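Local coordinates for protein oxygen-independent coproporphyrinogen III oxidase (Escherichia coli, PDB 1OLT) that catalyses the oxygen-independent, S-adenosylmethionine-dependent oxidative decarboxylation of two coproporphyrinogen III propionates to the vinyl groups of protoporphyrinogen IX in heme biosynthesis, at residues F36-F41 / Q353-W358; D295-A300 / Y313-D318; D334-N339 / R359-T364. All coordinates share one frame; numbering follows the deposited sequence. Where two conformers were deposited one is given.

Contact 1 (F36-F41 / Q353-W358); sequences FGEQAF and QGNALW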
# COMPACT_ATOMS: atom_id res chain seq x y z
N PHE A 36 23.88 4.51 2.77
CA PHE A 36 23.56 3.09 2.57
C PHE A 36 23.86 2.67 1.14
O PHE A 36 23.18 3.05 0.17
CB PHE A 36 22.07 2.82 2.89
CG PHE A 36 21.70 1.36 2.90
CD1 PHE A 36 21.40 0.69 1.72
CD2 PHE A 36 21.59 0.66 4.10
CE1 PHE A 36 21.02 -0.68 1.73
CE2 PHE A 36 21.23 -0.71 4.10
CZ PHE A 36 20.95 -1.37 2.91
N GLY A 37 24.88 1.86 1.03
CA GLY A 37 25.42 1.51 -0.25
C GLY A 37 25.26 0.03 -0.59
O GLY A 37 24.56 -0.77 0.05
N GLU A 38 25.99 -0.32 -1.63
CA GLU A 38 25.89 -1.60 -2.25
C GLU A 38 26.31 -2.68 -1.32
O GLU A 38 25.73 -3.76 -1.37
CB GLU A 38 26.78 -1.62 -3.46
CG GLU A 38 26.68 -2.89 -4.27
CD GLU A 38 25.29 -3.17 -4.82
OE1 GLU A 38 24.39 -2.29 -4.87
OE2 GLU A 38 25.12 -4.31 -5.24
N GLN A 39 27.29 -2.45 -0.46
CA GLN A 39 27.69 -3.56 0.36
C GLN A 39 26.56 -3.85 1.37
O GLN A 39 26.28 -5.00 1.70
CB GLN A 39 29.12 -3.33 0.98
CG GLN A 39 30.27 -3.31 -0.10
CD GLN A 39 30.29 -4.57 -1.00
OE1 GLN A 39 30.44 -5.68 -0.48
NE2 GLN A 39 30.15 -4.40 -2.32
N ALA A 40 25.95 -2.79 1.92
CA ALA A 40 24.95 -2.98 2.97
C ALA A 40 23.84 -3.76 2.35
O ALA A 40 23.27 -4.64 2.97
CB ALA A 40 24.43 -1.64 3.49
N PHE A 41 23.57 -3.49 1.08
CA PHE A 41 22.54 -4.19 0.38
C PHE A 41 22.88 -5.67 0.26
O PHE A 41 22.03 -6.54 0.45
CB PHE A 41 22.29 -3.55 -1.03
CG PHE A 41 21.19 -4.14 -1.75
CD1 PHE A 41 19.91 -3.76 -1.47
CD2 PHE A 41 21.39 -5.09 -2.72
CE1 PHE A 41 18.82 -4.30 -2.16
CE2 PHE A 41 20.31 -5.67 -3.43
CZ PHE A 41 19.04 -5.27 -3.16
N GLN A 353 25.85 0.93 -13.61
CA GLN A 353 26.17 -0.01 -12.47
C GLN A 353 25.29 -1.27 -12.51
O GLN A 353 25.52 -2.18 -11.79
CB GLN A 353 25.94 0.67 -11.09
CG GLN A 353 26.75 1.88 -10.88
CD GLN A 353 26.53 2.52 -9.52
OE1 GLN A 353 26.14 1.85 -8.56
NE2 GLN A 353 26.78 3.81 -9.43
N GLY A 354 24.25 -1.28 -13.31
CA GLY A 354 23.28 -2.38 -13.31
C GLY A 354 22.24 -2.39 -12.21
O GLY A 354 21.34 -3.27 -12.21
N ASN A 355 22.27 -1.36 -11.35
CA ASN A 355 21.24 -1.14 -10.33
C ASN A 355 21.02 0.37 -10.10
O ASN A 355 21.80 1.23 -10.56
CB ASN A 355 21.67 -1.85 -8.98
CG ASN A 355 22.85 -1.23 -8.34
OD1 ASN A 355 24.01 -1.71 -8.48
ND2 ASN A 355 22.63 -0.14 -7.65
N ALA A 356 19.97 0.69 -9.38
CA ALA A 356 19.63 2.08 -9.12
C ALA A 356 19.57 2.37 -7.63
O ALA A 356 18.90 3.31 -7.22
CB ALA A 356 18.29 2.40 -9.78
N LEU A 357 20.28 1.60 -6.82
CA LEU A 357 20.26 1.83 -5.36
C LEU A 357 20.68 3.24 -5.04
O LEU A 357 21.76 3.68 -5.42
CB LEU A 357 21.17 0.84 -4.62
CG LEU A 357 21.28 1.06 -3.10
CD1 LEU A 357 20.04 0.85 -2.41
CD2 LEU A 357 22.33 0.10 -2.54
N TRP A 358 19.80 3.93 -4.33
CA TRP A 358 19.95 5.35 -3.99
C TRP A 358 20.22 5.57 -2.50
O TRP A 358 21.20 6.20 -2.11
CB TRP A 358 18.69 6.08 -4.40
CG TRP A 358 18.63 7.50 -4.06
CD1 TRP A 358 19.66 8.38 -4.02
CD2 TRP A 358 17.46 8.22 -3.72
NE1 TRP A 358 19.19 9.63 -3.67
CE2 TRP A 358 17.86 9.56 -3.45
CE3 TRP A 358 16.11 7.89 -3.60
CZ2 TRP A 358 16.96 10.54 -3.07
CZ3 TRP A 358 15.20 8.86 -3.25
CH2 TRP A 358 15.63 10.19 -2.98
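Phe36 meets Leu357 with the rim of its ring: Leu357 CD1 sits at the ring edge, near the ring plane, 4.4 Å from Phe36 CD1. One face of the same ring is taken by the methyl of Ala40, and the ring also packs on Cys335 and Ala337 of strand 335-339, so the phenyl lies between the start of helix 38-45 and the sheet. Gly37, the N-cap residue of that helix, brings bare backbone to the contact, and its carbonyl carbon C is 3.5 Å from Leu357 CD2. The carbonyl O of Gly37 accepts from Phe41 N, closing the first helical turn over that methyl. Glu38 follows with its backbone N 3.8 Å from Leu357 CD2. Its side chain leaves with CG opposite the backbone N and then bends (chi2 60°), which folds the carboxylate back toward the strand; OE1 comes within 3.9 Å of Leu357 CD2. The carboxylate and the amide of Asn355 approach from opposite directions, their planes 19° apart, while OE2 makes a salt bridge to Arg96 of helix 80-96. Phe41 completes the set from the next turn, its CB 4.0 Å from Leu357 CD2. One methyl of the strand thus rests against the opening turn of the helix, touching Gly37, Glu38 and Phe41 together. What binds the two segments is therefore mainly van der Waals packing around a single leucine side chain, chiefly its CD2; the charge of Glu38 is answered by Arg96, and that pairing, together with the nearby helix start, is likely to favour the ionised carboxylate.

Contact 2 (D295-A300 / Y313-D318); sequences DELAVA and YTTQGD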
# COMPACT_ATOMS: atom_id res chain seq x y z
N ASP A 295 -12.69 -12.90 3.96
CA ASP A 295 -11.52 -12.57 3.16
C ASP A 295 -10.34 -13.09 3.95
O ASP A 295 -10.36 -13.05 5.20
CB ASP A 295 -11.40 -11.05 3.00
CG ASP A 295 -10.33 -10.64 2.01
OD1 ASP A 295 -9.13 -10.81 2.32
OD2 ASP A 295 -10.56 -10.16 0.91
N GLU A 296 -9.34 -13.60 3.25
CA GLU A 296 -8.10 -14.09 3.86
C GLU A 296 -7.53 -13.05 4.87
O GLU A 296 -7.01 -13.41 5.91
CB GLU A 296 -7.07 -14.43 2.77
CG GLU A 296 -6.68 -13.18 1.95
CD GLU A 296 -5.50 -13.38 1.01
OE1 GLU A 296 -5.24 -14.58 0.66
OE2 GLU A 296 -4.83 -12.30 0.63
N LEU A 297 -7.67 -11.76 4.55
CA LEU A 297 -7.17 -10.68 5.42
C LEU A 297 -7.96 -10.56 6.70
O LEU A 297 -7.40 -10.39 7.79
CB LEU A 297 -7.20 -9.34 4.68
CG LEU A 297 -6.39 -9.24 3.40
CD1 LEU A 297 -6.61 -7.85 2.76
CD2 LEU A 297 -4.93 -9.46 3.66
N ALA A 298 -9.28 -10.61 6.60
CA ALA A 298 -10.12 -10.61 7.80
C ALA A 298 -9.93 -11.87 8.68
O ALA A 298 -9.99 -11.80 9.93
CB ALA A 298 -11.61 -10.44 7.41
N VAL A 299 -9.70 -13.01 8.04
CA VAL A 299 -9.51 -14.27 8.77
C VAL A 299 -8.21 -14.16 9.53
O VAL A 299 -8.16 -14.45 10.73
CB VAL A 299 -9.45 -15.48 7.82
CG1 VAL A 299 -9.00 -16.75 8.53
CG2 VAL A 299 -10.82 -15.69 7.15
N ALA A 300 -7.16 -13.71 8.85
CA ALA A 300 -5.85 -13.65 9.45
C ALA A 300 -5.91 -12.70 10.62
O ALA A 300 -5.41 -13.03 11.71
CB ALA A 300 -4.80 -13.23 8.45
N TYR A 313 -1.96 -4.34 3.55
CA TYR A 313 -2.16 -5.55 4.33
C TYR A 313 -1.92 -6.82 3.49
O TYR A 313 -2.20 -6.83 2.29
CB TYR A 313 -3.55 -5.56 4.89
CG TYR A 313 -3.78 -4.61 6.03
CD1 TYR A 313 -3.04 -4.71 7.20
CD2 TYR A 313 -4.75 -3.67 5.96
CE1 TYR A 313 -3.27 -3.83 8.28
CE2 TYR A 313 -5.02 -2.82 7.04
CZ TYR A 313 -4.28 -2.90 8.20
OH TYR A 313 -4.57 -2.03 9.24
N THR A 314 -1.47 -7.87 4.15
CA THR A 314 -1.16 -9.12 3.47
C THR A 314 -1.08 -10.24 4.45
O THR A 314 -0.72 -10.01 5.61
CB THR A 314 0.22 -9.02 2.69
OG1 THR A 314 0.47 -10.24 1.98
CG2 THR A 314 1.39 -8.93 3.65
N THR A 315 -1.40 -11.46 4.00
CA THR A 315 -1.21 -12.70 4.79
C THR A 315 0.24 -13.19 4.88
O THR A 315 0.57 -13.93 5.75
CB THR A 315 -2.05 -13.86 4.19
OG1 THR A 315 -1.97 -13.84 2.75
CG2 THR A 315 -3.54 -13.65 4.49
N GLN A 316 1.08 -12.78 3.95
CA GLN A 316 2.46 -13.26 3.84
C GLN A 316 3.45 -12.37 4.61
O GLN A 316 3.91 -11.31 4.10
CB GLN A 316 2.84 -13.28 2.36
CG GLN A 316 1.88 -14.16 1.51
CD GLN A 316 2.38 -14.40 0.07
OE1 GLN A 316 3.63 -14.41 -0.19
NE2 GLN A 316 1.44 -14.60 -0.86
N GLY A 317 3.76 -12.81 5.83
CA GLY A 317 4.78 -12.16 6.63
C GLY A 317 6.10 -12.89 6.56
O GLY A 317 6.18 -14.04 6.10
N ASP A 318 7.15 -12.25 7.06
CA ASP A 318 8.52 -12.78 7.01
C ASP A 318 8.90 -13.15 5.57
O ASP A 318 9.37 -14.26 5.32
CB ASP A 318 8.77 -13.99 7.98
CG ASP A 318 8.91 -13.56 9.50
OD1 ASP A 318 9.10 -12.36 9.83
OD2 ASP A 318 8.84 -14.40 10.42
O HOH W 1 -2.27 -11.94 1.21
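Glu296 and Thr315 cross at about a right angle, the glutamate chain passing over the threonine methyl: Thr315 CG2 is 4.0 Å from Glu296 CB and 3.8 Å from Glu296 O. Ala300 CB, one helical turn on, reaches the same methyl at 4.2 Å. With chi1 42°, Thr315 puts OG1 on the carboxylate side, yet it stays 3.9 Å from Glu296 OE2, and a water bridges the two, 2.6 Å from Glu296 OE2 and hydrogen-bonded also to Thr315 OG1. Here the first turn of helix 296-303 lies against the outgoing strand of the small antiparallel pair 307-308 and 313-314; Asp295 is the N-cap, its OD1 taking Leu297 N through the anti lone pair at 2.8 Å, and Thr314 OG1 accepts from Gln316 N in an ST turn. Glu296 OE2 also forms salt bridges with Arg166 and Arg236, the latter shared with Asp295. An alanine at Glu296 would take away the carboxylate, and this is likely to leave Arg166 without its mate and the bridging water poorly held. Leu297 lays CD2 alongside the strand backbone, 3.8 Å from Thr314 CA and 4.3 Å from Tyr313 CB, while the tyrosine ring leads off to Arg308 in a cation-pi contact and its OH bonds to Ile378 O.

Contact 3 (D334-N339 / R359-T364); sequences DCYAQN and RGIALT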
# COMPACT_ATOMS: atom_id res chain seq x y z
N ASP A 334 16.34 -7.19 7.42
CA ASP A 334 16.28 -6.04 8.32
C ASP A 334 16.91 -4.73 7.78
O ASP A 334 17.51 -3.95 8.55
CB ASP A 334 16.81 -6.41 9.72
CG ASP A 334 16.19 -7.73 10.25
OD1 ASP A 334 14.94 -7.92 10.29
OD2 ASP A 334 16.89 -8.66 10.50
N CYS A 335 16.75 -4.49 6.47
CA CYS A 335 17.13 -3.22 5.87
C CYS A 335 16.04 -2.74 4.94
O CYS A 335 15.25 -3.52 4.46
CB CYS A 335 18.45 -3.30 5.06
SG CYS A 335 19.86 -3.85 5.97
N TYR A 336 15.94 -1.43 4.76
CA TYR A 336 15.16 -0.84 3.70
C TYR A 336 16.14 -0.17 2.71
O TYR A 336 17.11 0.41 3.11
CB TYR A 336 14.12 0.18 4.21
CG TYR A 336 13.19 -0.33 5.31
CD1 TYR A 336 12.85 -1.68 5.42
CD2 TYR A 336 12.64 0.55 6.26
CE1 TYR A 336 12.00 -2.16 6.43
CE2 TYR A 336 11.79 0.08 7.29
CZ TYR A 336 11.47 -1.28 7.36
OH TYR A 336 10.66 -1.79 8.37
N ALA A 337 15.84 -0.28 1.42
CA ALA A 337 16.66 0.29 0.36
C ALA A 337 15.75 0.78 -0.74
O ALA A 337 14.81 0.10 -1.13
CB ALA A 337 17.61 -0.80 -0.16
N GLN A 338 16.04 1.94 -1.28
CA GLN A 338 15.19 2.51 -2.31
C GLN A 338 16.01 2.87 -3.52
O GLN A 338 17.11 3.42 -3.40
CB GLN A 338 14.50 3.80 -1.85
CG GLN A 338 13.39 4.28 -2.73
CD GLN A 338 12.58 5.47 -2.17
OE1 GLN A 338 13.08 6.21 -1.33
NE2 GLN A 338 11.33 5.64 -2.65
N ASN A 339 15.44 2.58 -4.67
CA ASN A 339 15.96 3.06 -5.95
C ASN A 339 15.75 4.56 -6.14
O ASN A 339 14.82 5.18 -5.58
CB ASN A 339 15.24 2.32 -7.08
CG ASN A 339 15.76 0.91 -7.31
OD1 ASN A 339 16.87 0.53 -6.84
ND2 ASN A 339 14.96 0.10 -8.09
N ARG A 359 19.30 5.09 -1.68
CA ARG A 359 19.40 5.31 -0.25
C ARG A 359 18.73 4.20 0.51
O ARG A 359 18.02 3.40 -0.06
CB ARG A 359 18.74 6.64 0.11
CG ARG A 359 17.32 6.72 -0.35
CD ARG A 359 16.63 8.07 -0.01
NE ARG A 359 15.22 8.03 -0.23
CZ ARG A 359 14.32 8.85 0.33
NH1 ARG A 359 14.72 9.77 1.20
NH2 ARG A 359 13.01 8.75 0.04
N GLY A 360 18.97 4.15 1.82
CA GLY A 360 18.31 3.16 2.65
C GLY A 360 18.75 3.21 4.10
O GLY A 360 19.41 4.16 4.52
N ILE A 361 18.38 2.19 4.87
CA ILE A 361 18.73 2.07 6.28
C ILE A 361 18.91 0.61 6.71
O ILE A 361 18.10 -0.24 6.35
CB ILE A 361 17.61 2.71 7.16
CG1 ILE A 361 18.01 2.69 8.68
CG2 ILE A 361 16.32 2.00 6.98
CD1 ILE A 361 17.56 3.90 9.37
N ALA A 362 19.93 0.34 7.51
CA ALA A 362 20.07 -0.95 8.18
C ALA A 362 19.44 -0.73 9.55
O ALA A 362 19.93 0.06 10.31
CB ALA A 362 21.54 -1.30 8.35
N LEU A 363 18.35 -1.42 9.86
CA LEU A 363 17.67 -1.24 11.11
C LEU A 363 18.54 -1.76 12.30
O LEU A 363 19.12 -2.82 12.22
CB LEU A 363 16.33 -1.96 11.12
CG LEU A 363 15.12 -1.33 10.45
CD1 LEU A 363 15.36 -1.13 8.98
CD2 LEU A 363 13.84 -2.20 10.67
N THR A 364 18.64 -0.98 13.35
CA THR A 364 19.21 -1.45 14.62
C THR A 364 18.29 -2.48 15.32
O THR A 364 17.20 -2.75 14.86
CB THR A 364 19.42 -0.27 15.59
OG1 THR A 364 18.16 0.35 15.88
CG2 THR A 364 20.32 0.85 14.97
O HOH W 2 19.92 -4.15 10.04
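Gln338 and Arg359 run side by side from an antiparallel hydrogen-bonded pair, and the glutamine is the chain to follow. Its CB lies 4.0 Å from Arg359 O, the carbonyl that also accepts from Gln338 N. A chi1 of -167° swings CG away from the backbone N, beside the carbonyl carbon, and the extended chain beyond it carries CD to the edge of the guanidinium, amide and guanidinium planes 14° apart. At the tip OE1 takes two donors of the arginine side-on, NE at 3.0 Å and NH2 at 2.9 Å, both bent rather than straight. The other tip atom, NE2, donates to Ser327 O, a residue of the S-adenosylmethionine pocket; Gln338 also touches Ile329.

Away from this end the antiparallel ladder continues, the central strand 335-339 paired with the edge strand 357-362 of a three-stranded sheet. Tyr336 and Ile361 exchange backbone bonds in both directions. Next to them Gly360 CA lies only 3.0 Å from Tyr336 O, and a CB at Gly360 would collide with that oxygen. In the given one of two deposited Tyr336 conformers Leu363 CD1 stands over the centre of the ring, a CH-pi contact 4.0 Å from the centroid and 6° off its normal, while OH bonds to Tyr26 O. On the sheet face of Cys335 and Ala362, SG packs on the alanine CB at 3.9 Å. Past the last pair, Leu363 N donates to Asp334 O, and a water donates to both Asp334 O and Leu363 O.

With both arginine donors on one oxygen and NE2 bonded to Ser327 O, the amide is held against rotation, and the positive guanidinium probably polarises its C=O. Through Ser327 O and Ile329, Gln338 acts as a second-shell residue between the edge strand and the S-adenosylmethionine pocket.

Contacts 1 and 3 share strand 357-362 and touch directly, Trp358 N probably bonding Gln338 O at 2.9 Å and Phe36 packing on Gly360. Contact 3 joins that strand to its sheet neighbour 335-339 through main-chain bonds, whereas contact 1 lays helix 38-45 against the strand's start by apolar packing. Contact 2 lies apart, its nearest atoms about 15 Å from contact 1 and about 7 Å from contact 3; it ties helix 296-303 to strand 313-314 of a two-stranded sheet and the turn after it through a water bridge and methyl packing. All three are partly buried. Contact 3 covers more than twice the surface of either other and alone includes an exposed touching residue, Ala362.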